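Local structure of ribokinase (Staphylococcus aureus, 3RY7) at residues L8-N12 / N116-T120; A130-A134 / I154-V160; Q140-I145 / A167-P173; L223-G227 / H238-V244; A259-R263 / A274-G278. The protein phosphorylates D-ribose at O-5, using ATP and magnesium, to give the D-ribose 5-phosphate that feeds nucleotide synthesis and the pentose phosphate pathway. All coordinates share one frame; numbering follows the deposited sequence. Where two conformers were deposited one is given.

From the N terminus, contact 1 closes the longest loop: residues 8-12 and 116-120 bring together the two ends of an excursion that includes the whole four-stranded sheet. The next two contacts cross. Contact 2 (130-134 / 154-160) joins helix 128-132 to the end of helix 145-157, while contact 3 (140-145 / 167-173) starts inside that loop and ends beyond it, linking the loops that follow adjacent parallel strands 136-140 and 161-165. Contact 1 touches contact 3 through Ser10 and Glu142. Contacts 4 and 5 follow in series on short loops, tying the ATP-site turn to the sheet edge and pairing two helices; Tyr242 and Asp276 connect them.

Contact 1 (L8-N12 / N116-T120); sequences LGSTN and NMTMT
Asn116 meets the backbone of Ser10 and Thr11 with its carboxamide, an example of one side-chain amide engaging both the N-H and the C=O of a single residue, Thr11. Its OD1 accepts the Thr11 N-H at 2.9 Å, and its ND2 returns a bond to Thr11 O at 3.0 Å. The two bonds differ in how the donor meets the acceptor plane: Thr11 N is tilted 34° from the plane of the Asn116 carbonyl, whereas ND2 comes from above the plane of the Thr11 carbonyl, although Thr11 O lies close to the amide plane of Asn116. A water donates to Asn116 OD1 at 2.8 Å and also to Gly9 O, so that two bonds grip the amide oxygen and limit rotation of the amide. Ser10 CB lies 3.6 Å from Asn116 OD1.

Apart from this polar group, Met119 reaches Leu8. With its CG anti to the backbone N (chi1 -171°), the methionine chain runs straight out as far as sulfur and bends only at the last torsion; Met119 SD then rests 3.6 Å from Leu8 CD1.

Asn12 is among the residues assigned to ribose binding, and Ser10 OG is hydrogen-bonded to Glu142, another of them, which places the contact next to the probable sugar site. It sits where strand 4-8 passes into strand 12-18, beside strand 56-64, with helix 70-78 against Thr11 and the start of helix 121-125 just beyond Thr120.

Contact 2 (A130-A134 / I154-V160); sequences AIINA and IAKAHGV
The imidazole of His158 has Ile132 over one face. Ile132 CD1 stands 3.6 Å above the ring plane, displaced toward the rim, and makes a CH-pi contact 24° off the ring normal; CG1 of the same isoleucine follows it past the ring, 3.7 Å from His158 CD2. The aliphatic chain thus crosses the ring at a slant instead of meeting it end on.

Behind this outer pair the packing is mostly aliphatic. Ile131 and Ile154 cross at about a right angle and touch through their gamma methyls, CG2 to CG2, at 3.6 Å. The Ile154 methyl is shared, since Ile132 CG1 also leans on it. Ile131 CG2 lies in addition 4.0 Å from Ala155 CB.

Val160 works differently, packing on carbonyls at and just after the end of helix 128-132. Its CG1 is anti to the backbone N (chi1 176°), and both methyls rest on Ala134 O, Val160 CG2 at 3.2 Å and CG1 at 3.4 Å. CG2 also approaches Ile131 O, while CG1 meets Ala134 CB. Val160 is brought there by a Schellman motif, in which Gly159, at positive phi, is the C-prime residue and Val160 N bonds back to Ala155 O.

Two helix ends are therefore joined, those of 128-132 and 145-157. Strand 136-140 lies against Ala155 and Val160, strand 4-8 against Ala130 and Ala134, and helix 121-125 borders Ile131 and Ile154.

Contact 3 (Q140-I145 / A167-P173); sequences QLEVPI and APAKALP
Lys170 and Leu141 pass each other in opposite directions, and the lysine torsions explain how. Its CG sits between the backbone N and the carbonyl carbon (chi1 53°), and a second bend at chi3 (83°) turns the ammonium end back onto the Leu141 backbone. Lys170 NZ donates to Leu141 O at 3.1 Å, approaching nearly along the C=O axis, with a C=O...N angle of 160°. On the way the lysine methylenes press on the leucine; Leu141 CD1 and Lys170 CG are 3.4 Å apart, tighter than usual carbon contact.

The same leucine is held at its backbone N as well, since Leu141 N donates to Ala167 O over 2.9 Å. A cis peptide joins Ala167 to Pro168, whose ring then borders the Glu142 chain, Pro168 CD lying 3.8 Å from Glu142 CG. Farther along, Leu141 CD1 meets Leu172 CD2 at 3.8 Å. The side chains of Ile145 and Leu172 cross at about a right angle, CD1 meeting CD2, and Ile145 CG2 touches Pro173 CG, 3.9 Å away.

Two waters accept from Lys170 NZ; one donates to Leu141 O, the other to Val143 O. Among these partners the ammonium is solvated by a carbonyl and waters, and its charge would probably polarise the Leu141 carbonyl. Leu141 is bonded through both N and O, which probably helps to set the backbone next to Glu142, a residue assigned to substrate binding, whose carboxylate is hydrogen-bonded to Ser10, the Lys42 backbone and a bound glycerol.

Contact 4 (L223-G227 / H238-V244); sequences LGKQG and HIEAYKV
The turn 223-227, a stretch assigned to ATP binding, lies against the chain leaving edge strand 236-239, and Gly227 meets Ala241 at its centre. Within the turn, Leu223 and Gly224 together sit opposite the single residue Gly227, a classic beta bulge. Because Gly227 has no side chain, the backbones come close, Gly227 CA lying 4.1 Å from Ala241 CA. Gly227 CA also touches Ala241 CB at 3.5 Å and makes a CA-H...O contact with Ile239 O. A water completes the junction, donating to Lys225 O and to Glu240 OE1 while accepting from Ala241 N at 2.7 Å.

At one end Lys225 runs alongside Val244, head to tail. The lysine bends at chi3 and chi4, where Lys225 NZ donates a hydrogen bond to Val244 O at 3.0 Å; the C=O...N angle is 160°. Val244 CG1 in turn packs on Gly224 C at 3.6 Å. At the other end Leu223 CD1 packs on the His238 imidazole, 3.8 Å from His238 NE2.

Lys225 NZ also forms a long, weak ion pair with Glu32 of the second subunit, and Lys243 a salt bridge with Glu33 there. A glycine-rich turn after a sheet strand, backed by the chain leaving edge strand 236-239, is consistent with the nucleotide-binding loop of the pfkB carbohydrate kinases.

Contact 5 (A259-R263 / A274-G278); sequences AFVSR and AIDFG
Arg263 and Phe277 supply the charged interaction of this helix pair, a cation-pi contact. Arg263 CZ lies 4.1 Å from the centroid of the Phe277 ring and 34° off its normal, so the charge is off-centre. The planes of guanidinium and ring are inclined by 33°, and Arg263 NH2 comes nearest, 3.2 Å from Phe277 CD1. Bends at chi2 and chi3 fold the arginine back over the ring; on the way Arg263 CG packs on Ala274 CA at 3.4 Å.

The apolar contacts flank this pair. Ala259 CB touches Phe277 CE2 at 3.7 Å. The side chains of Phe260 and Ile275 run abreast in one direction, with Phe260 CE2 and Ile275 CG1 3.6 Å apart. Ala274 CB adds a contact at Phe260 CD2, 3.8 Å off.

Gly278 gives the third kind, close backbone approach: Gly278 CA comes within 4.4 Å of Phe260 CA. Backbone also meets ring here, Ile275 N lying at the edge of the Phe260 phenyl, in its plane. The local helix axes approach to 7.7 Å, their directions 142° apart, that is, roughly antiparallel.

Phe277 also packs on Val301 of the second subunit. Helix 252-263 carries Gly253 and Asp254 near its N terminus, the latter assigned as the proton acceptor, and helix 271-283 carries Asn279 of the ATP site; the pair is consistent with the helices that flank the nucleotide site in the ribokinase fold.

Contact 1 (L8-N12 / N116-T120)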
# COMPACT_ATOMS: atom_id res chain seq x y z
N LEU A 8 -21.10 -3.48 17.27
CA LEU A 8 -21.69 -2.26 17.69
C LEU A 8 -20.61 -1.26 17.88
O LEU A 8 -19.78 -1.43 18.71
CB LEU A 8 -22.44 -2.46 18.98
CG LEU A 8 -23.17 -1.23 19.48
CD1 LEU A 8 -24.36 -0.93 18.69
CD2 LEU A 8 -23.46 -1.33 20.91
N GLY A 9 -20.63 -0.21 17.08
CA GLY A 9 -19.57 0.77 17.23
C GLY A 9 -19.55 1.92 16.25
O GLY A 9 -20.54 2.22 15.57
N SER A 10 -18.39 2.57 16.18
CA SER A 10 -18.25 3.86 15.53
C SER A 10 -17.90 3.77 14.05
O SER A 10 -17.20 2.86 13.60
CB SER A 10 -17.16 4.65 16.24
OG SER A 10 -15.92 3.96 16.16
N THR A 11 -18.39 4.74 13.29
CA THR A 11 -17.89 4.99 11.94
C THR A 11 -17.37 6.41 11.90
O THR A 11 -18.07 7.34 12.31
CB THR A 11 -18.99 4.82 10.89
OG1 THR A 11 -19.42 3.45 10.87
CG2 THR A 11 -18.46 5.19 9.49
N ASN A 12 -16.13 6.57 11.44
CA ASN A 12 -15.49 7.88 11.40
C ASN A 12 -15.03 8.19 9.98
O ASN A 12 -14.65 7.29 9.24
CB ASN A 12 -14.25 7.91 12.30
CG ASN A 12 -14.58 8.06 13.78
OD1 ASN A 12 -15.68 8.48 14.15
ND2 ASN A 12 -13.60 7.75 14.63
N ASN A 116 -21.79 9.14 16.28
CA ASN A 116 -21.43 7.97 17.07
C ASN A 116 -21.83 8.12 18.54
O ASN A 116 -22.35 7.19 19.14
CB ASN A 116 -19.92 7.67 17.01
CG ASN A 116 -19.44 7.36 15.60
OD1 ASN A 116 -19.96 6.48 14.92
ND2 ASN A 116 -18.41 8.09 15.17
N MET A 117 -21.56 9.29 19.10
CA MET A 117 -21.83 9.54 20.51
C MET A 117 -23.26 10.02 20.78
O MET A 117 -23.58 10.46 21.88
CB MET A 117 -20.79 10.50 21.08
CG MET A 117 -19.38 9.89 21.09
SD MET A 117 -19.33 8.36 22.06
CE MET A 117 -19.49 9.01 23.71
N THR A 118 -24.13 9.93 19.77
CA THR A 118 -25.55 10.14 20.03
C THR A 118 -26.32 8.81 20.04
O THR A 118 -27.55 8.79 20.15
CB THR A 118 -26.19 11.08 18.99
OG1 THR A 118 -26.31 10.39 17.73
CG2 THR A 118 -25.35 12.37 18.83
N MET A 119 -25.61 7.68 19.90
CA MET A 119 -26.30 6.40 19.81
C MET A 119 -26.91 6.10 21.17
O MET A 119 -26.22 6.22 22.17
CB MET A 119 -25.37 5.28 19.39
CG MET A 119 -26.12 4.01 19.10
SD MET A 119 -25.09 2.57 18.76
CE MET A 119 -24.53 2.92 17.09
N THR A 120 -28.19 5.74 21.19
CA THR A 120 -28.94 5.51 22.44
C THR A 120 -29.39 4.06 22.58
O THR A 120 -29.38 3.28 21.61
CB THR A 120 -30.24 6.35 22.48
OG1 THR A 120 -31.10 5.91 21.43
CG2 THR A 120 -29.97 7.83 22.34
O HOH W 1 -21.93 4.73 15.86

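Contact 2 (A130-A134 / I154-V160)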
# COMPACT_ATOMS: atom_id res chain seq x y z
N ALA A 130 -30.80 -8.55 15.10
CA ALA A 130 -29.43 -8.88 14.74
C ALA A 130 -28.67 -9.50 15.92
O ALA A 130 -27.99 -10.51 15.78
CB ALA A 130 -28.72 -7.63 14.25
N ILE A 131 -28.81 -8.87 17.09
CA ILE A 131 -28.13 -9.34 18.29
C ILE A 131 -28.60 -10.73 18.72
O ILE A 131 -27.78 -11.63 18.93
CB ILE A 131 -28.31 -8.34 19.42
CG1 ILE A 131 -27.60 -7.02 19.06
CG2 ILE A 131 -27.79 -8.92 20.73
CD1 ILE A 131 -28.00 -5.83 19.89
N ILE A 132 -29.90 -10.93 18.82
CA ILE A 132 -30.44 -12.19 19.31
C ILE A 132 -29.92 -13.40 18.53
O ILE A 132 -29.65 -14.45 19.11
CB ILE A 132 -31.97 -12.16 19.34
CG1 ILE A 132 -32.43 -11.18 20.42
CG2 ILE A 132 -32.52 -13.57 19.58
CD1 ILE A 132 -33.92 -11.07 20.54
N ASN A 133 -29.75 -13.24 17.23
CA ASN A 133 -29.34 -14.37 16.41
C ASN A 133 -27.84 -14.46 16.17
O ASN A 133 -27.38 -15.28 15.37
CB ASN A 133 -30.13 -14.39 15.09
CG ASN A 133 -31.63 -14.59 15.33
OD1 ASN A 133 -32.04 -15.46 16.11
ND2 ASN A 133 -32.45 -13.77 14.68
N ALA A 134 -27.08 -13.65 16.90
CA ALA A 134 -25.63 -13.64 16.77
C ALA A 134 -24.94 -14.67 17.68
O ALA A 134 -25.48 -15.06 18.71
CB ALA A 134 -25.09 -12.24 17.07
N ILE A 154 -29.29 -7.47 26.07
CA ILE A 154 -29.97 -8.29 25.08
C ILE A 154 -29.19 -9.55 24.75
O ILE A 154 -29.76 -10.65 24.72
CB ILE A 154 -30.21 -7.50 23.78
CG1 ILE A 154 -31.19 -6.34 24.03
CG2 ILE A 154 -30.73 -8.42 22.67
CD1 ILE A 154 -31.34 -5.42 22.82
N ALA A 155 -27.90 -9.38 24.47
CA ALA A 155 -27.03 -10.50 24.14
C ALA A 155 -27.01 -11.54 25.26
O ALA A 155 -27.30 -12.70 25.05
CB ALA A 155 -25.61 -10.00 23.87
N LYS A 156 -26.66 -11.08 26.46
CA LYS A 156 -26.48 -11.94 27.61
C LYS A 156 -27.77 -12.69 27.94
O LYS A 156 -27.74 -13.88 28.27
CB LYS A 156 -26.03 -11.10 28.81
CG LYS A 156 -25.63 -11.86 30.05
CD LYS A 156 -24.31 -11.32 30.61
CE LYS A 156 -23.86 -12.09 31.86
NZ LYS A 156 -24.82 -11.94 33.01
N ALA A 157 -28.91 -12.00 27.81
CA ALA A 157 -30.20 -12.59 28.13
C ALA A 157 -30.54 -13.72 27.19
O ALA A 157 -31.24 -14.65 27.58
CB ALA A 157 -31.29 -11.53 28.07
N HIS A 158 -30.04 -13.66 25.96
CA HIS A 158 -30.29 -14.71 24.98
C HIS A 158 -29.08 -15.64 24.69
O HIS A 158 -29.01 -16.28 23.64
CB HIS A 158 -30.82 -14.11 23.67
CG HIS A 158 -32.14 -13.41 23.82
ND1 HIS A 158 -33.34 -14.08 23.83
CD2 HIS A 158 -32.43 -12.10 23.98
CE1 HIS A 158 -34.32 -13.21 23.98
NE2 HIS A 158 -33.80 -12.00 24.07
N GLY A 159 -28.13 -15.73 25.62
CA GLY A 159 -27.00 -16.64 25.46
C GLY A 159 -25.95 -16.24 24.42
O GLY A 159 -25.13 -17.05 24.00
N VAL A 160 -25.97 -14.98 24.01
CA VAL A 160 -25.01 -14.48 23.02
C VAL A 160 -23.75 -13.94 23.72
O VAL A 160 -23.85 -13.15 24.66
CB VAL A 160 -25.64 -13.41 22.11
CG1 VAL A 160 -24.61 -12.82 21.14
CG2 VAL A 160 -26.84 -14.00 21.36

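Contact 3 (Q140-I145 / A167-P173)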
# COMPACT_ATOMS: atom_id res chain seq x y z
N GLN A 140 -16.90 -1.27 21.06
CA GLN A 140 -15.80 -0.44 21.51
C GLN A 140 -16.33 0.82 22.15
O GLN A 140 -17.50 1.06 22.13
CB GLN A 140 -14.86 -0.07 20.36
CG GLN A 140 -14.67 -1.12 19.36
CD GLN A 140 -15.81 -1.22 18.43
OE1 GLN A 140 -16.44 -0.26 18.13
NE2 GLN A 140 -16.09 -2.39 18.01
N LEU A 141 -15.46 1.61 22.70
CA LEU A 141 -15.91 2.78 23.45
C LEU A 141 -15.97 4.09 22.63
O LEU A 141 -15.92 5.16 23.22
CB LEU A 141 -15.06 2.96 24.71
CG LEU A 141 -15.05 1.78 25.69
CD1 LEU A 141 -14.17 2.05 26.90
CD2 LEU A 141 -16.48 1.49 26.14
N GLU A 142 -16.06 4.00 21.31
CA GLU A 142 -16.32 5.20 20.49
C GLU A 142 -17.83 5.41 20.30
O GLU A 142 -18.28 6.20 19.47
CB GLU A 142 -15.58 5.14 19.15
CG GLU A 142 -14.05 5.13 19.35
CD GLU A 142 -13.25 5.30 18.06
OE1 GLU A 142 -13.72 4.88 16.98
OE2 GLU A 142 -12.13 5.84 18.15
N VAL A 143 -18.60 4.70 21.13
CA VAL A 143 -20.05 4.78 21.16
C VAL A 143 -20.43 4.85 22.66
O VAL A 143 -19.61 4.48 23.52
CB VAL A 143 -20.60 3.54 20.39
CG1 VAL A 143 -21.54 2.74 21.23
CG2 VAL A 143 -21.20 3.93 19.04
N PRO A 144 -21.63 5.36 22.99
CA PRO A 144 -21.84 5.62 24.42
C PRO A 144 -22.07 4.35 25.24
O PRO A 144 -22.66 3.38 24.78
CB PRO A 144 -23.08 6.53 24.45
CG PRO A 144 -23.24 7.03 23.03
CD PRO A 144 -22.71 5.92 22.16
N ILE A 145 -21.57 4.38 26.46
CA ILE A 145 -21.72 3.25 27.38
C ILE A 145 -23.17 2.74 27.56
O ILE A 145 -23.39 1.53 27.49
CB ILE A 145 -21.02 3.56 28.73
CG1 ILE A 145 -19.50 3.41 28.55
CG2 ILE A 145 -21.56 2.66 29.86
CD1 ILE A 145 -18.69 4.08 29.63
N ALA A 167 -11.63 0.56 24.38
CA ALA A 167 -10.76 1.56 23.75
C ALA A 167 -11.63 2.59 23.05
O ALA A 167 -12.64 2.23 22.46
CB ALA A 167 -9.83 0.88 22.72
N PRO A 168 -11.28 3.86 23.17
CA PRO A 168 -10.16 4.35 23.98
C PRO A 168 -10.46 4.19 25.47
O PRO A 168 -11.63 4.15 25.88
CB PRO A 168 -10.12 5.84 23.62
CG PRO A 168 -11.57 6.18 23.32
CD PRO A 168 -12.08 4.97 22.60
N ALA A 169 -9.40 4.11 26.27
CA ALA A 169 -9.51 3.89 27.70
C ALA A 169 -10.49 4.85 28.37
O ALA A 169 -10.47 6.06 28.13
CB ALA A 169 -8.15 4.02 28.36
N LYS A 170 -11.36 4.29 29.19
CA LYS A 170 -12.18 5.10 30.08
C LYS A 170 -12.78 4.23 31.18
O LYS A 170 -12.79 3.01 31.07
CB LYS A 170 -13.25 5.89 29.31
CG LYS A 170 -14.13 5.08 28.39
CD LYS A 170 -15.16 5.96 27.66
CE LYS A 170 -14.57 6.63 26.42
NZ LYS A 170 -15.63 7.22 25.54
N ALA A 171 -13.22 4.86 32.27
CA ALA A 171 -13.78 4.13 33.39
C ALA A 171 -15.13 3.53 33.00
O ALA A 171 -15.93 4.17 32.31
CB ALA A 171 -13.93 5.05 34.59
N LEU A 172 -15.37 2.30 33.43
CA LEU A 172 -16.63 1.62 33.15
C LEU A 172 -17.43 1.41 34.43
O LEU A 172 -16.86 1.16 35.49
CB LEU A 172 -16.36 0.28 32.48
CG LEU A 172 -15.32 0.29 31.35
CD1 LEU A 172 -15.13 -1.11 30.81
CD2 LEU A 172 -15.73 1.24 30.23
N PRO A 173 -18.77 1.52 34.36
CA PRO A 173 -19.62 1.20 35.50
C PRO A 173 -19.86 -0.30 35.63
O PRO A 173 -19.76 -1.04 34.64
CB PRO A 173 -20.94 1.90 35.15
CG PRO A 173 -20.99 1.85 33.65
CD PRO A 173 -19.55 2.00 33.20
O HOH W 2 -14.94 8.17 23.31
O HOH W 3 -17.98 5.41 25.54

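Contact 4 (L223-G227 / H238-V244)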
# COMPACT_ATOMS: atom_id res chain seq x y z
N LEU A 223 -0.43 -6.72 23.83
CA LEU A 223 0.85 -6.23 24.35
C LEU A 223 1.70 -5.57 23.26
O LEU A 223 2.88 -5.25 23.48
CB LEU A 223 1.62 -7.36 25.01
CG LEU A 223 0.85 -8.16 26.08
CD1 LEU A 223 1.55 -9.46 26.40
CD2 LEU A 223 0.64 -7.32 27.33
N GLY A 224 1.10 -5.35 22.09
CA GLY A 224 1.80 -4.75 20.97
C GLY A 224 2.86 -5.68 20.40
O GLY A 224 2.55 -6.81 19.99
N LYS A 225 4.11 -5.24 20.40
CA LYS A 225 5.22 -6.03 19.89
C LYS A 225 5.44 -7.24 20.75
O LYS A 225 5.88 -8.26 20.28
CB LYS A 225 6.50 -5.22 19.92
CG LYS A 225 6.55 -4.10 18.94
CD LYS A 225 7.96 -3.67 18.71
CE LYS A 225 8.42 -4.13 17.34
NZ LYS A 225 8.36 -3.05 16.35
N GLN A 226 5.12 -7.09 22.02
CA GLN A 226 5.24 -8.16 23.01
C GLN A 226 4.20 -9.28 22.85
O GLN A 226 4.24 -10.27 23.57
CB GLN A 226 5.19 -7.59 24.44
CG GLN A 226 6.50 -6.98 24.92
CD GLN A 226 7.10 -5.98 23.94
OE1 GLN A 226 6.61 -4.83 23.88
NE2 GLN A 226 8.07 -6.34 23.23
N GLY A 227 3.29 -9.11 21.89
CA GLY A 227 2.30 -10.13 21.58
C GLY A 227 0.97 -9.96 22.31
O GLY A 227 0.45 -8.85 22.43
N HIS A 238 0.84 -16.71 27.36
CA HIS A 238 1.41 -15.54 26.70
C HIS A 238 1.82 -16.00 25.29
O HIS A 238 2.61 -16.93 25.14
CB HIS A 238 2.60 -15.03 27.51
CG HIS A 238 3.31 -13.86 26.90
ND1 HIS A 238 3.63 -13.79 25.56
CD2 HIS A 238 3.79 -12.73 27.47
CE1 HIS A 238 4.26 -12.65 25.32
NE2 HIS A 238 4.38 -11.99 26.46
N ILE A 239 1.25 -15.38 24.26
CA ILE A 239 1.50 -15.76 22.88
C ILE A 239 2.23 -14.67 22.09
O ILE A 239 1.84 -13.51 22.15
CB ILE A 239 0.18 -16.08 22.15
CG1 ILE A 239 -0.57 -17.19 22.87
CG2 ILE A 239 0.44 -16.44 20.69
CD1 ILE A 239 -1.32 -18.11 21.94
N GLU A 240 3.27 -15.06 21.36
CA GLU A 240 4.07 -14.12 20.59
C GLU A 240 3.36 -13.60 19.35
O GLU A 240 2.58 -14.31 18.70
CB GLU A 240 5.40 -14.78 20.18
CG GLU A 240 6.33 -15.06 21.36
CD GLU A 240 6.68 -13.80 22.12
OE1 GLU A 240 7.01 -12.79 21.46
OE2 GLU A 240 6.63 -13.81 23.37
N ALA A 241 3.66 -12.34 19.04
CA ALA A 241 3.11 -11.67 17.87
C ALA A 241 3.94 -11.93 16.61
O ALA A 241 5.01 -12.56 16.66
CB ALA A 241 3.02 -10.16 18.13
N TYR A 242 3.45 -11.45 15.47
CA TYR A 242 4.21 -11.49 14.23
C TYR A 242 4.83 -10.11 13.98
O TYR A 242 5.51 -9.54 14.85
CB TYR A 242 3.31 -11.87 13.07
CG TYR A 242 2.69 -13.25 13.19
CD1 TYR A 242 2.77 -14.15 12.14
CD2 TYR A 242 2.04 -13.65 14.35
CE1 TYR A 242 2.22 -15.41 12.23
CE2 TYR A 242 1.47 -14.92 14.45
CZ TYR A 242 1.57 -15.79 13.38
OH TYR A 242 1.03 -17.06 13.44
N LYS A 243 4.56 -9.55 12.82
CA LYS A 243 5.03 -8.21 12.56
C LYS A 243 4.07 -7.22 13.15
O LYS A 243 2.89 -7.22 12.88
CB LYS A 243 5.24 -7.93 11.09
CG LYS A 243 6.25 -6.79 10.88
CD LYS A 243 6.54 -6.44 9.43
CE LYS A 243 7.03 -4.99 9.32
NZ LYS A 243 7.47 -4.60 7.95
N VAL A 244 4.62 -6.37 13.98
CA VAL A 244 3.81 -5.36 14.65
C VAL A 244 4.56 -4.04 14.85
O VAL A 244 5.66 -4.03 15.40
CB VAL A 244 3.30 -5.88 16.02
CG1 VAL A 244 2.99 -4.72 16.95
CG2 VAL A 244 2.09 -6.77 15.83
O HOH W 4 5.38 -10.85 20.48

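Contact 5 (A259-R263 / A274-G278)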
# COMPACT_ATOMS: atom_id res chain seq x y z
N ALA A 259 -10.60 -10.44 13.51
CA ALA A 259 -10.19 -11.77 13.07
C ALA A 259 -10.30 -12.77 14.24
O ALA A 259 -10.76 -13.89 14.05
CB ALA A 259 -8.75 -11.72 12.53
N PHE A 260 -9.87 -12.33 15.42
CA PHE A 260 -9.96 -13.12 16.64
C PHE A 260 -11.38 -13.63 16.78
O PHE A 260 -11.61 -14.83 16.85
CB PHE A 260 -9.57 -12.27 17.87
CG PHE A 260 -9.93 -12.91 19.20
CD1 PHE A 260 -10.94 -12.37 19.99
CD2 PHE A 260 -9.25 -14.02 19.66
CE1 PHE A 260 -11.26 -12.93 21.22
CE2 PHE A 260 -9.57 -14.60 20.89
CZ PHE A 260 -10.58 -14.06 21.67
N VAL A 261 -12.33 -12.70 16.76
CA VAL A 261 -13.74 -13.06 16.90
C VAL A 261 -14.27 -13.94 15.75
O VAL A 261 -15.11 -14.82 15.97
CB VAL A 261 -14.62 -11.80 17.07
CG1 VAL A 261 -16.09 -12.17 17.04
CG2 VAL A 261 -14.27 -11.11 18.37
N SER A 262 -13.77 -13.72 14.52
CA SER A 262 -14.18 -14.55 13.38
C SER A 262 -13.81 -16.03 13.58
O SER A 262 -14.48 -16.93 13.07
CB SER A 262 -13.55 -14.02 12.08
OG SER A 262 -12.15 -14.27 12.02
N ARG A 263 -12.73 -16.25 14.33
CA ARG A 263 -12.11 -17.56 14.46
C ARG A 263 -12.53 -18.29 15.74
O ARG A 263 -12.48 -19.52 15.81
CB ARG A 263 -10.59 -17.39 14.40
CG ARG A 263 -9.78 -18.64 14.70
CD ARG A 263 -10.23 -19.80 13.84
NE ARG A 263 -9.99 -19.58 12.42
CZ ARG A 263 -8.92 -20.03 11.76
NH1 ARG A 263 -7.98 -20.74 12.41
NH2 ARG A 263 -8.79 -19.79 10.46
N ALA A 274 -7.34 -19.00 17.92
CA ALA A 274 -8.02 -17.78 17.50
C ALA A 274 -7.11 -16.56 17.69
O ALA A 274 -7.08 -15.67 16.86
CB ALA A 274 -9.35 -17.60 18.27
N ILE A 275 -6.35 -16.54 18.78
CA ILE A 275 -5.43 -15.44 19.02
C ILE A 275 -4.27 -15.43 18.02
O ILE A 275 -3.77 -14.36 17.63
CB ILE A 275 -4.90 -15.48 20.47
CG1 ILE A 275 -6.04 -15.12 21.44
CG2 ILE A 275 -3.71 -14.53 20.63
CD1 ILE A 275 -5.63 -15.10 22.89
N ASP A 276 -3.86 -16.62 17.59
CA ASP A 276 -2.83 -16.79 16.57
C ASP A 276 -3.30 -16.21 15.24
O ASP A 276 -2.63 -15.38 14.62
CB ASP A 276 -2.49 -18.26 16.39
CG ASP A 276 -1.44 -18.49 15.31
OD1 ASP A 276 -1.77 -19.07 14.25
OD2 ASP A 276 -0.30 -18.04 15.53
N PHE A 277 -4.47 -16.68 14.80
CA PHE A 277 -5.12 -16.18 13.60
C PHE A 277 -5.33 -14.67 13.62
O PHE A 277 -5.14 -14.00 12.60
CB PHE A 277 -6.46 -16.88 13.43
CG PHE A 277 -7.20 -16.48 12.18
CD1 PHE A 277 -7.02 -17.19 11.00
CD2 PHE A 277 -8.10 -15.43 12.20
CE1 PHE A 277 -7.71 -16.84 9.84
CE2 PHE A 277 -8.80 -15.07 11.05
CZ PHE A 277 -8.61 -15.79 9.87
N GLY A 278 -5.71 -14.13 14.78
CA GLY A 278 -5.89 -12.70 14.93
C GLY A 278 -4.58 -11.96 14.75
O GLY A 278 -4.52 -10.89 14.14